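Local coordinates for protein racemase, putative (Roseobacter denitrificans, PDB 3TCS) that binds magnesium and holds D-alanine in its barrel pocket, and may act as a racemase or hydro-lyase of the enolase superfamily, at residues K121-A124 with E125-G129; I216-G219 with H220-D224; G285-C288 with R289-V293; G347-V350 with K351-E355; V371-P375 with E376-R380. One frame throughout, in Å; residues are numbered along the deposited sequence.

In the fold
Along the chain the five contacts follow one another in series, each a local turn or helix segment of a TIM-barrel enzyme of the mandelate racemase type. Contact 1 forms the short helix 123-126 and packs directly on contact 3, the start of helix 287-300, where L127 CD2 meets L291 CD1 at 3.8 Å. Contacts 4 and 5, centres about 11 Å apart, are joined by probable backbone hydrogen bonds, S374 N to L348 O at 2.8 Å and V350 N to E372 O. Contact 2, on the helix between strands 201-205 and 229-231, touches none of them and lies about 33 to 46 Å, between centres, from the other four.

Contact 1 (K121-A124 with E125-G129); sequences KPVA and EVLGG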
loop_
_atom_site.group_PDB
_atom_site.type_symbol
_atom_site.label_atom_id
_atom_site.label_comp_id
_atom_site.label_asym_id
_atom_site.label_seq_id
_atom_site.Cartn_x
_atom_site.Cartn_y
_atom_site.Cartn_z
ATOM N N LYS B 121 25.361 -1.632 -23.650
ATOM C CA LYS B 121 25.514 -2.811 -22.798
ATOM C C LYS B 121 24.188 -3.341 -22.286
ATOM O O LYS B 121 23.233 -2.584 -22.118
ATOM C CB LYS B 121 26.352 -2.467 -21.568
ATOM C CG LYS B 121 27.713 -1.871 -21.838
ATOM C CD LYS B 121 28.320 -1.417 -20.525
ATOM C CE LYS B 121 29.688 -0.804 -20.717
ATOM N NZ LYS B 121 30.195 -0.284 -19.416
ATOM N N PRO B 122 24.105 -4.660 -22.043
ATOM C CA PRO B 122 22.843 -5.193 -21.524
ATOM C C PRO B 122 22.758 -4.669 -20.090
ATOM O O PRO B 122 23.789 -4.372 -19.481
ATOM C CB PRO B 122 23.052 -6.708 -21.581
ATOM C CG PRO B 122 24.546 -6.855 -21.418
ATOM C CD PRO B 122 25.084 -5.736 -22.278
ATOM N N VAL B 123 21.551 -4.533 -19.555
ATOM C CA VAL B 123 21.400 -4.032 -18.191
ATOM C C VAL B 123 22.229 -4.844 -17.195
ATOM O O VAL B 123 22.818 -4.284 -16.269
ATOM C CB VAL B 123 19.913 -4.028 -17.767
ATOM C CG1 VAL B 123 19.778 -3.673 -16.286
ATOM C CG2 VAL B 123 19.151 -3.008 -18.609
ATOM N N ALA B 124 22.288 -6.159 -17.396
ATOM C CA ALA B 124 23.055 -7.034 -16.512
ATOM C C ALA B 124 24.487 -6.533 -16.350
ATOM O O ALA B 124 25.055 -6.608 -15.262
ATOM C CB ALA B 124 23.064 -8.458 -17.055
ATOM N N GLU B 125 25.074 -6.037 -17.436
ATOM C CA GLU B 125 26.436 -5.516 -17.387
ATOM C C GLU B 125 26.483 -4.160 -16.692
ATOM O O GLU B 125 27.419 -3.869 -15.948
ATOM C CB GLU B 125 27.022 -5.402 -18.798
ATOM C CG GLU B 125 27.591 -6.718 -19.313
ATOM C CD GLU B 125 28.216 -6.599 -20.689
ATOM O OE1 GLU B 125 28.438 -5.460 -21.150
ATOM O OE2 GLU B 125 28.492 -7.652 -21.308
ATOM N N VAL B 126 25.472 -3.333 -16.931
ATOM C CA VAL B 126 25.424 -2.018 -16.298
ATOM C C VAL B 126 25.377 -2.221 -14.785
ATOM O O VAL B 126 25.932 -1.434 -14.021
ATOM C CB VAL B 126 24.175 -1.224 -16.745
ATOM C CG1 VAL B 126 24.156 0.137 -16.069
ATOM C CG2 VAL B 126 24.178 -1.055 -18.256
ATOM N N LEU B 127 24.721 -3.297 -14.365
ATOM C CA LEU B 127 24.584 -3.627 -12.951
ATOM C C LEU B 127 25.821 -4.299 -12.360
ATOM O O LEU B 127 25.826 -4.679 -11.186
ATOM C CB LEU B 127 23.373 -4.541 -12.744
ATOM C CG LEU B 127 21.984 -3.946 -12.988
ATOM C CD1 LEU B 127 20.947 -5.052 -12.892
ATOM C CD2 LEU B 127 21.696 -2.853 -11.967
ATOM N N GLY B 128 26.862 -4.459 -13.170
ATOM C CA GLY B 128 28.087 -5.080 -12.687
ATOM C C GLY B 128 28.202 -6.564 -12.987
ATOM O O GLY B 128 29.158 -7.215 -12.560
ATOM N N GLY B 129 27.237 -7.100 -13.727
ATOM C CA GLY B 129 27.258 -8.511 -14.060
ATOM C C GLY B 129 27.673 -8.781 -15.492
ATOM O O GLY B 129 28.294 -7.939 -16.135
#
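The carboxylate of E125 has P122 over one face: OE1 lies 3.5 Å from P122 CD, and E125 CG is 3.7 Å from P122 CG. At the OE1 end stands K121, whose CG is also 3.7 Å from that oxygen; the two side chains cross at about a right angle. E125 CG stands opposite its own carbonyl carbon (chi1 -83°), and the extended chain then runs back over the proline. A second flat group is the P122 carbonyl. Its oxygen, at the N-cap, accepts from V126 N within the carbonyl plane and from E125 N, 2.9 Å away and well above that plane, so one buried oxygen serves two donors. V123 and L127 lie side by side pointing the same way, CG1 against CD1 at 3.8 Å, beside the bond from L127 N to V123 O.

Helix 123-126 ends in a Schellman motif: G129 N reaches A124 O at 2.7 Å and G128 N reaches E125 O. G128 takes positive phi, where a side chain would jam against the preceding carbonyl, and a CB on G129 would press on A124 O. Outside, A124 and V123 pack on H320, and L127 on I287 and L291. The chemistry is mostly that of a capped helical turn: backbone bonds hold both ends, while K121 NZ is too far from E125 OE1, at 5.7 Å, for a salt bridge with it and can probably give the carboxylate only mild electrostatic support.

Contact 2 (I216-G219 with H220-D224); sequences IEVG and HMLQD
I216 and H220 are one turn apart in a helix-internal contact on helix 212-224, which connects strands 201-205 and 229-231 in a beta-alpha-beta unit of the barrel. Their side chains lie alongside each other, I216 CG2 against H220 CE1 at 3.7 Å. The imidazole also has I216 O 3.3 Å above one face, offset toward the rim, while that same oxygen takes H220 N at 3.0 Å. M221 turns back on the preceding turn: its chain bends at chi3 (-83°) and brings CE to 3.5 Å from V218 CA and 3.8 Å from V218 CG2. With an alanine here the methyl that covers V218 would be lost, which would probably open a gap against V218 and helix 184-196. Backbone bonds continue the helix, from L222 N to V218 O and, nearly straight at 166°, from Q223 N to G219 O; M221 N to E217 O is weak.

On another side of the helix Q223 leans on L249, which with T246 binds a magnesium ion. V218, M221 and L222 face helix 184-196, where M221 meets E186 and I189, and V218 and L222 also touch F230 of strand 229-231.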
loop_
_atom_site.group_PDB
_atom_site.type_symbol
_atom_site.label_atom_id
_atom_site.label_comp_id
_atom_site.label_asym_id
_atom_site.label_seq_id
_atom_site.Cartn_x
_atom_site.Cartn_y
_atom_site.Cartn_z
ATOM N N ILE B 216 3.917 -26.667 9.433
ATOM C CA ILE B 216 4.982 -27.540 9.910
ATOM C C ILE B 216 4.664 -28.996 9.562
ATOM O O ILE B 216 5.565 -29.771 9.230
ATOM C CB ILE B 216 5.196 -27.362 11.431
ATOM C CG1 ILE B 216 5.743 -25.953 11.702
ATOM C CG2 ILE B 216 6.168 -28.420 11.951
ATOM C CD1 ILE B 216 5.772 -25.549 13.172
ATOM N N GLU B 217 3.385 -29.365 9.622
ATOM C CA GLU B 217 2.980 -30.725 9.265
ATOM C C GLU B 217 3.261 -30.918 7.777
ATOM O O GLU B 217 3.787 -31.947 7.357
ATOM C CB GLU B 217 1.483 -30.951 9.501
ATOM C CG GLU B 217 0.999 -30.772 10.926
ATOM C CD GLU B 217 -0.437 -31.248 11.109
ATOM O OE1 GLU B 217 -1.295 -30.918 10.259
ATOM O OE2 GLU B 217 -0.708 -31.952 12.104
ATOM N N VAL B 218 2.889 -29.929 6.972
ATOM C CA VAL B 218 3.132 -30.022 5.540
ATOM C C VAL B 218 4.640 -30.028 5.293
ATOM O O VAL B 218 5.125 -30.742 4.421
ATOM C CB VAL B 218 2.473 -28.849 4.780
ATOM C CG1 VAL B 218 2.852 -28.896 3.301
ATOM C CG2 VAL B 218 0.960 -28.933 4.925
ATOM N N GLY B 219 5.374 -29.243 6.082
ATOM C CA GLY B 219 6.820 -29.181 5.937
ATOM C C GLY B 219 7.467 -30.544 6.109
ATOM O O GLY B 219 8.414 -30.897 5.405
ATOM N N HIS B 220 6.956 -31.320 7.056
ATOM C CA HIS B 220 7.488 -32.654 7.302
ATOM C C HIS B 220 7.262 -33.562 6.093
ATOM O O HIS B 220 8.116 -34.375 5.752
ATOM C CB HIS B 220 6.844 -33.238 8.561
ATOM C CG HIS B 220 7.296 -32.568 9.822
ATOM N ND1 HIS B 220 6.584 -32.629 11.000
ATOM C CD2 HIS B 220 8.399 -31.827 10.089
ATOM C CE1 HIS B 220 7.227 -31.955 11.938
ATOM N NE2 HIS B 220 8.332 -31.459 11.411
ATOM N N MET B 221 6.116 -33.415 5.437
ATOM C CA MET B 221 5.835 -34.223 4.254
ATOM C C MET B 221 6.805 -33.847 3.141
ATOM O O MET B 221 7.295 -34.709 2.417
ATOM C CB MET B 221 4.405 -33.999 3.761
ATOM C CG MET B 221 3.330 -34.355 4.766
ATOM S SD MET B 221 1.701 -34.356 3.985
ATOM C CE MET B 221 1.289 -32.630 4.029
ATOM N N LEU B 222 7.070 -32.550 3.002
ATOM C CA LEU B 222 7.989 -32.071 1.974
ATOM C C LEU B 222 9.388 -32.629 2.232
ATOM O O LEU B 222 10.043 -33.137 1.321
ATOM C CB LEU B 222 8.023 -30.536 1.968
ATOM C CG LEU B 222 6.711 -29.850 1.565
ATOM C CD1 LEU B 222 6.800 -28.353 1.848
ATOM C CD2 LEU B 222 6.423 -30.114 0.089
ATOM N N GLN B 223 9.846 -32.541 3.475
ATOM C CA GLN B 223 11.165 -33.062 3.817
ATOM C C GLN B 223 11.226 -34.573 3.577
ATOM O O GLN B 223 12.253 -35.091 3.143
ATOM C CB GLN B 223 11.498 -32.748 5.277
ATOM C CG GLN B 223 11.476 -31.261 5.590
ATOM C CD GLN B 223 11.798 -30.956 7.035
ATOM O OE1 GLN B 223 11.691 -31.826 7.909
ATOM N NE2 GLN B 223 12.178 -29.716 7.303
ATOM N N ASP B 224 10.124 -35.274 3.845
ATOM C CA ASP B 224 10.074 -36.727 3.646
ATOM C C ASP B 224 10.229 -37.124 2.180
ATOM O O ASP B 224 10.519 -38.281 1.876
ATOM C CB ASP B 224 8.754 -37.320 4.158
ATOM C CG ASP B 224 8.620 -37.258 5.666
ATOM O OD1 ASP B 224 9.645 -37.123 6.365
ATOM O OD2 ASP B 224 7.474 -37.363 6.152
#

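Contact 3 (G285-C288 with R289-V293); sequences GGIC and RTLRV
T290 turns its hydroxyl back onto G286, at the N-cap of helix 287-300. With OG1 placed opposite its own carbonyl carbon (chi1 -63°), it donates to G286 O over 2.7 Å, while T290 N reaches the same oxygen at 3.0 Å. The two donors come from opposite faces of the carbonyl plane, OG1 well above it and N only tilted from it, so the oxygen is gripped from both sides. I287 and L291 point obliquely across each other one turn apart, CG2 to CD1 at 3.8 Å, and L291 N bonds to I287 O.

R289 bends at chi3 (52°) and folds back over the turn, so that G285 CA lies at the edge of the guanidinium, 3.7 Å from NE. A CB on G285 would run straight into that nitrogen, which hydrogen-bonds to L284 O. A water spans the turn as well, donating to G285 O at 2.8 Å and accepting from R289 N. R292 passes C288 O with its CG and carries its charge on to D82 and D86 of helix 81-91, with salt bridges to both.

D108 of helix 98-119 accepts from the N atoms of I287 and C288. The first turn therefore has its N-H groups met by a carboxylate, a water and backbone oxygens, and the carboxylate, at the N-terminal end of the helix, probably interacts favourably with the helix dipole in this buried turn.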
loop_
_atom_site.group_PDB
_atom_site.type_symbol
_atom_site.label_atom_id
_atom_site.label_comp_id
_atom_site.label_asym_id
_atom_site.label_seq_id
_atom_site.Cartn_x
_atom_site.Cartn_y
_atom_site.Cartn_z
ATOM N N GLY B 285 8.929 -1.810 -6.791
ATOM C CA GLY B 285 9.224 -0.448 -7.205
ATOM C C GLY B 285 10.367 -0.283 -8.188
ATOM O O GLY B 285 10.764 0.840 -8.496
ATOM N N GLY B 286 10.908 -1.387 -8.688
ATOM C CA GLY B 286 11.974 -1.275 -9.663
ATOM C C GLY B 286 13.297 -1.893 -9.272
ATOM O O GLY B 286 13.447 -2.447 -8.180
ATOM N N ILE B 287 14.258 -1.789 -10.186
ATOM C CA ILE B 287 15.601 -2.325 -9.990
ATOM C C ILE B 287 16.325 -1.679 -8.806
ATOM O O ILE B 287 16.849 -2.374 -7.938
ATOM C CB ILE B 287 16.453 -2.123 -11.264
ATOM C CG1 ILE B 287 15.899 -2.990 -12.402
ATOM C CG2 ILE B 287 17.914 -2.458 -10.985
ATOM C CD1 ILE B 287 16.007 -4.483 -12.156
ATOM N N CYS B 288 16.361 -0.351 -8.773
ATOM C CA CYS B 288 17.046 0.345 -7.688
ATOM C C CYS B 288 16.560 -0.105 -6.316
ATOM O O CYS B 288 17.358 -0.429 -5.439
ATOM C CB CYS B 288 16.866 1.856 -7.823
ATOM S SG CYS B 288 17.734 2.550 -9.231
ATOM N N ARG B 289 15.248 -0.134 -6.130
ATOM C CA ARG B 289 14.702 -0.541 -4.847
ATOM C C ARG B 289 14.937 -2.026 -4.584
ATOM O O ARG B 289 15.172 -2.426 -3.446
ATOM C CB ARG B 289 13.218 -0.166 -4.780
ATOM C CG ARG B 289 13.009 1.359 -4.645
ATOM C CD ARG B 289 11.563 1.760 -4.876
ATOM N NE ARG B 289 10.656 0.975 -4.050
ATOM C CZ ARG B 289 10.339 1.256 -2.791
ATOM N NH1 ARG B 289 10.845 2.327 -2.185
ATOM N NH2 ARG B 289 9.520 0.448 -2.130
ATOM N N THR B 290 14.898 -2.847 -5.629
ATOM C CA THR B 290 15.155 -4.271 -5.442
ATOM C C THR B 290 16.614 -4.464 -5.002
ATOM O O THR B 290 16.909 -5.315 -4.160
ATOM C CB THR B 290 14.894 -5.072 -6.736
ATOM O OG1 THR B 290 13.509 -4.954 -7.094
ATOM C CG2 THR B 290 15.230 -6.543 -6.528
ATOM N N LEU B 291 17.520 -3.668 -5.564
ATOM C CA LEU B 291 18.934 -3.758 -5.201
ATOM C C LEU B 291 19.151 -3.426 -3.719
ATOM O O LEU B 291 20.101 -3.909 -3.099
ATOM C CB LEU B 291 19.775 -2.830 -6.079
ATOM C CG LEU B 291 19.892 -3.265 -7.546
ATOM C CD1 LEU B 291 20.696 -2.237 -8.333
ATOM C CD2 LEU B 291 20.556 -4.633 -7.617
ATOM N N ARG B 292 18.277 -2.600 -3.152
ATOM C CA ARG B 292 18.396 -2.265 -1.735
ATOM C C ARG B 292 18.070 -3.511 -0.916
ATOM O O ARG B 292 18.715 -3.780 0.095
ATOM C CB ARG B 292 17.446 -1.131 -1.355
ATOM C CG ARG B 292 17.759 0.181 -2.042
ATOM C CD ARG B 292 16.892 1.300 -1.502
ATOM N NE ARG B 292 16.768 2.393 -2.462
ATOM C CZ ARG B 292 15.996 3.461 -2.281
ATOM N NH1 ARG B 292 15.283 3.579 -1.168
ATOM N NH2 ARG B 292 15.917 4.396 -3.222
ATOM N N VAL B 293 17.075 -4.275 -1.361
ATOM C CA VAL B 293 16.706 -5.501 -0.664
ATOM C C VAL B 293 17.811 -6.537 -0.866
ATOM O O VAL B 293 18.161 -7.267 0.057
ATOM C CB VAL B 293 15.359 -6.053 -1.172
ATOM C CG1 VAL B 293 15.081 -7.429 -0.562
ATOM C CG2 VAL B 293 14.241 -5.087 -0.796
HETATM O O HOH W 1 13.553 1.132 -8.090
#

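Contact 4 (G347-V350 with K351-E355); sequences GLFV and KTPYE
F349 reaches from CB toward P353 and Y354, four and five residues on. CB starts 3.8 Å from K351 O. The torsion at chi1 (-42°) sets CG opposite the carbonyl carbon, and from there CD2 comes to 3.8 Å from P353 CD, the two side chains crossing at about a right angle. Further out, CE2 lies 4.1 Å from Y354 CE2, where the rings approach obliquely. L348 CB stands 3.8 Å above one face of the phenyl, over its centre. Thus the ring is packed by the residue before it and by both of these later ones.

P353 plays a similar part for Y354: its CG sits 3.6 Å above the centre of the tyrosine ring. The backbone is held by an ST turn in which T352 OG1 accepts from Y354 N, at 3.2 Å and 159°. On the solvent side, K351 NZ and E355 OE2 form only a long salt bridge of 3.8 Å, likely to add little.

These residues belong to the loop between strands 332-335 and 360-363. Y354 OH is tied to S312 O and L316 N, and its ring meets W311 and touches helix 314-322. F349 also packs on L313 and V371, while the backbones of L348 and V350 pair with S374 and E372, drawing the loop against the segment that leads into helix 375-380.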
loop_
_atom_site.group_PDB
_atom_site.type_symbol
_atom_site.label_atom_id
_atom_site.label_comp_id
_atom_site.label_asym_id
_atom_site.label_seq_id
_atom_site.Cartn_x
_atom_site.Cartn_y
_atom_site.Cartn_z
ATOM N N GLY B 347 2.056 -12.345 -27.908
ATOM C CA GLY B 347 2.361 -11.251 -28.814
ATOM C C GLY B 347 2.751 -9.912 -28.225
ATOM O O GLY B 347 2.448 -8.868 -28.805
ATOM N N LEU B 348 3.427 -9.922 -27.082
ATOM C CA LEU B 348 3.860 -8.674 -26.472
ATOM C C LEU B 348 5.141 -8.166 -27.121
ATOM O O LEU B 348 5.348 -6.962 -27.228
ATOM C CB LEU B 348 4.119 -8.860 -24.970
ATOM C CG LEU B 348 2.933 -9.145 -24.050
ATOM C CD1 LEU B 348 3.432 -9.319 -22.611
ATOM C CD2 LEU B 348 1.942 -8.001 -24.126
ATOM N N PHE B 349 5.991 -9.088 -27.570
ATOM C CA PHE B 349 7.278 -8.717 -28.146
ATOM C C PHE B 349 7.483 -9.142 -29.592
ATOM O O PHE B 349 6.825 -10.057 -30.078
ATOM C CB PHE B 349 8.394 -9.309 -27.284
ATOM C CG PHE B 349 8.144 -9.181 -25.810
ATOM C CD1 PHE B 349 8.040 -7.928 -25.217
ATOM C CD2 PHE B 349 7.986 -10.314 -25.019
ATOM C CE1 PHE B 349 7.779 -7.803 -23.851
ATOM C CE2 PHE B 349 7.726 -10.202 -23.657
ATOM C CZ PHE B 349 7.622 -8.943 -23.072
ATOM N N VAL B 350 8.401 -8.461 -30.273
ATOM C CA VAL B 350 8.721 -8.779 -31.662
ATOM C C VAL B 350 9.290 -10.196 -31.699
ATOM O O VAL B 350 8.945 -11.003 -32.561
ATOM C CB VAL B 350 9.756 -7.789 -32.225
ATOM C CG1 VAL B 350 10.196 -8.220 -33.621
ATOM C CG2 VAL B 350 9.151 -6.391 -32.277
ATOM N N LYS B 351 10.161 -10.489 -30.741
ATOM C CA LYS B 351 10.772 -11.802 -30.631
ATOM C C LYS B 351 10.863 -12.118 -29.147
ATOM O O LYS B 351 11.393 -11.323 -28.371
ATOM C CB LYS B 351 12.167 -11.798 -31.259
ATOM C CG LYS B 351 12.859 -13.154 -31.225
ATOM C CD LYS B 351 12.002 -14.229 -31.882
ATOM C CE LYS B 351 12.644 -15.608 -31.764
ATOM N NZ LYS B 351 11.773 -16.673 -32.336
ATOM N N THR B 352 10.338 -13.273 -28.754
ATOM C CA THR B 352 10.357 -13.658 -27.349
ATOM C C THR B 352 11.776 -13.811 -26.819
ATOM O O THR B 352 12.651 -14.344 -27.496
ATOM C CB THR B 352 9.602 -14.989 -27.109
ATOM O OG1 THR B 352 9.562 -15.265 -25.701
ATOM C CG2 THR B 352 10.298 -16.144 -27.823
ATOM N N PRO B 353 12.027 -13.314 -25.598
ATOM C CA PRO B 353 13.360 -13.424 -25.003
ATOM C C PRO B 353 13.391 -14.642 -24.081
ATOM O O PRO B 353 14.374 -14.878 -23.374
ATOM C CB PRO B 353 13.476 -12.126 -24.219
ATOM C CG PRO B 353 12.072 -11.987 -23.659
ATOM C CD PRO B 353 11.201 -12.333 -24.866
ATOM N N TYR B 354 12.317 -15.423 -24.118
ATOM C CA TYR B 354 12.178 -16.562 -23.220
ATOM C C TYR B 354 12.363 -17.976 -23.762
ATOM O O TYR B 354 11.797 -18.924 -23.219
ATOM C CB TYR B 354 10.825 -16.459 -22.511
ATOM C CG TYR B 354 10.649 -15.154 -21.761
ATOM C CD1 TYR B 354 11.618 -14.712 -20.865
ATOM C CD2 TYR B 354 9.513 -14.361 -21.949
ATOM C CE1 TYR B 354 11.467 -13.512 -20.168
ATOM C CE2 TYR B 354 9.353 -13.158 -21.255
ATOM C CZ TYR B 354 10.335 -12.744 -20.366
ATOM O OH TYR B 354 10.178 -11.575 -19.657
ATOM N N GLU B 355 13.147 -18.126 -24.824
ATOM C CA GLU B 355 13.397 -19.455 -25.368
ATOM C C GLU B 355 14.285 -20.171 -24.351
ATOM O O GLU B 355 15.280 -19.609 -23.889
ATOM C CB GLU B 355 14.123 -19.367 -26.713
ATOM C CG GLU B 355 13.306 -18.739 -27.830
ATOM C CD GLU B 355 14.055 -18.714 -29.152
ATOM O OE1 GLU B 355 14.416 -19.800 -29.649
ATOM O OE2 GLU B 355 14.287 -17.609 -29.692
#

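Contact 5 (V371-P375 with E376-R380); sequences VEISP and EWLAR
S374 places its OG opposite its own backbone N (chi1 168°), and from there the hydroxyl oxygen accepts from W377 N over 3.3 Å, at 162°. This is the N-cap of helix 375-380. In I373, just before it, CG2 stands anti to the backbone N (chi1, measured to CG1, is -52°), and that methyl rests on L378, 3.7 Å from both CD2 and CG; the side chains cross at about a right angle. The same CG2 grazes the indole of W377, 4.4 Å from CE3, and L378 CD2 lies at the edge of the indole, in its plane. S374 CB also touches W377 CB at 3.9 Å.

The first turn closes with L378 N on S374 O at 3.0 Å and A379 N on P375 O at 2.9 Å. Without the S374 hydroxyl, as with an alanine here, W377 N is likely to lose its capping partner and the first turn to be less firmly fixed. On the outer side, E376 bends at chi2 so that OE2 meets R380 NE at 2.8 Å, a salt bridge along the helix, with a weak second bond from R380 NH2.

Underneath, I373 and L378 rest on W50 of strand 48-52, an edge strand of the four-stranded antiparallel sheet, and W377 meets F38 of strand 37-43 edge-to-face. The helix thus lies over that sheet, with L348, from the loop between strands 332-335 and 360-363, packed beside W377.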
loop_
_atom_site.group_PDB
_atom_site.type_symbol
_atom_site.label_atom_id
_atom_site.label_comp_id
_atom_site.label_asym_id
_atom_site.label_seq_id
_atom_site.Cartn_x
_atom_site.Cartn_y
_atom_site.Cartn_z
ATOM N N VAL B 371 15.090 -6.354 -25.814
ATOM C CA VAL B 371 13.788 -6.779 -26.304
ATOM C C VAL B 371 13.119 -5.589 -26.981
ATOM O O VAL B 371 13.482 -4.441 -26.729
ATOM C CB VAL B 371 12.897 -7.270 -25.137
ATOM C CG1 VAL B 371 12.538 -6.101 -24.229
ATOM C CG2 VAL B 371 11.637 -7.940 -25.678
ATOM N N GLU B 372 12.146 -5.869 -27.840
ATOM C CA GLU B 372 11.417 -4.822 -28.549
ATOM C C GLU B 372 9.927 -5.104 -28.392
ATOM O O GLU B 372 9.475 -6.212 -28.656
ATOM C CB GLU B 372 11.785 -4.841 -30.031
ATOM C CG GLU B 372 11.361 -3.606 -30.812
ATOM C CD GLU B 372 11.684 -3.727 -32.292
ATOM O OE1 GLU B 372 12.686 -4.400 -32.628
ATOM O OE2 GLU B 372 10.947 -3.142 -33.115
ATOM N N ILE B 373 9.173 -4.106 -27.950
ATOM C CA ILE B 373 7.743 -4.281 -27.774
ATOM C C ILE B 373 7.116 -4.364 -29.158
ATOM O O ILE B 373 7.514 -3.639 -30.067
ATOM C CB ILE B 373 7.121 -3.096 -27.009
ATOM C CG1 ILE B 373 7.897 -2.849 -25.710
ATOM C CG2 ILE B 373 5.650 -3.376 -26.717
ATOM C CD1 ILE B 373 7.972 -4.050 -24.782
ATOM N N SER B 374 6.146 -5.257 -29.308
ATOM C CA SER B 374 5.446 -5.459 -30.574
ATOM C C SER B 374 4.725 -4.205 -31.050
ATOM O O SER B 374 3.891 -3.659 -30.334
ATOM C CB SER B 374 4.425 -6.580 -30.421
ATOM O OG SER B 374 3.554 -6.620 -31.533
ATOM N N PRO B 375 5.041 -3.730 -32.267
ATOM C CA PRO B 375 4.382 -2.529 -32.793
ATOM C C PRO B 375 2.864 -2.714 -32.883
ATOM O O PRO B 375 2.097 -1.763 -32.720
ATOM C CB PRO B 375 5.027 -2.355 -34.164
ATOM C CG PRO B 375 6.407 -2.880 -33.944
ATOM C CD PRO B 375 6.154 -4.142 -33.141
ATOM N N GLU B 376 2.441 -3.943 -33.154
ATOM C CA GLU B 376 1.019 -4.266 -33.257
ATOM C C GLU B 376 0.362 -4.135 -31.886
ATOM O O GLU B 376 -0.737 -3.593 -31.760
ATOM C CB GLU B 376 0.851 -5.694 -33.794
ATOM C CG GLU B 376 -0.561 -6.272 -33.738
ATOM C CD GLU B 376 -1.575 -5.489 -34.558
ATOM O OE1 GLU B 376 -1.212 -4.955 -35.627
ATOM O OE2 GLU B 376 -2.747 -5.425 -34.135
ATOM N N TRP B 377 1.039 -4.627 -30.851
ATOM C CA TRP B 377 0.478 -4.534 -29.510
ATOM C C TRP B 377 0.365 -3.059 -29.137
ATOM O O TRP B 377 -0.663 -2.616 -28.623
ATOM C CB TRP B 377 1.368 -5.255 -28.488
ATOM C CG TRP B 377 0.734 -5.343 -27.128
ATOM C CD1 TRP B 377 -0.013 -6.371 -26.639
ATOM C CD2 TRP B 377 0.763 -4.344 -26.104
ATOM N NE1 TRP B 377 -0.450 -6.078 -25.369
ATOM C CE2 TRP B 377 0.013 -4.839 -25.016
ATOM C CE3 TRP B 377 1.351 -3.074 -25.999
ATOM C CZ2 TRP B 377 -0.167 -4.110 -23.833
ATOM C CZ3 TRP B 377 1.172 -2.347 -24.820
ATOM C CH2 TRP B 377 0.421 -2.870 -23.754
ATOM N N LEU B 378 1.423 -2.295 -29.397
ATOM C CA LEU B 378 1.413 -0.867 -29.085
ATOM C C LEU B 378 0.272 -0.137 -29.799
ATOM O O LEU B 378 -0.372 0.741 -29.224
ATOM C CB LEU B 378 2.752 -0.229 -29.471
ATOM C CG LEU B 378 3.949 -0.678 -28.623
ATOM C CD1 LEU B 378 5.234 -0.104 -29.188
ATOM C CD2 LEU B 378 3.759 -0.223 -27.189
ATOM N N ALA B 379 0.021 -0.505 -31.051
ATOM C CA ALA B 379 -1.044 0.130 -31.825
ATOM C C ALA B 379 -2.403 0.006 -31.139
ATOM O O ALA B 379 -3.227 0.920 -31.220
ATOM C CB ALA B 379 -1.110 -0.476 -33.235
ATOM N N ARG B 380 -2.632 -1.118 -30.461
ATOM C CA ARG B 380 -3.901 -1.350 -29.776
ATOM C C ARG B 380 -3.955 -0.832 -28.343
ATOM O O ARG B 380 -5.003 -0.898 -27.707
ATOM C CB ARG B 380 -4.229 -2.844 -29.739
ATOM C CG ARG B 380 -4.243 -3.529 -31.085
ATOM C CD ARG B 380 -4.836 -4.927 -30.970
ATOM N NE ARG B 380 -4.784 -5.620 -32.254
ATOM C CZ ARG B 380 -5.459 -6.730 -32.543
ATOM N NH1 ARG B 380 -6.254 -7.285 -31.638
ATOM N NH2 ARG B 380 -5.335 -7.285 -33.744
#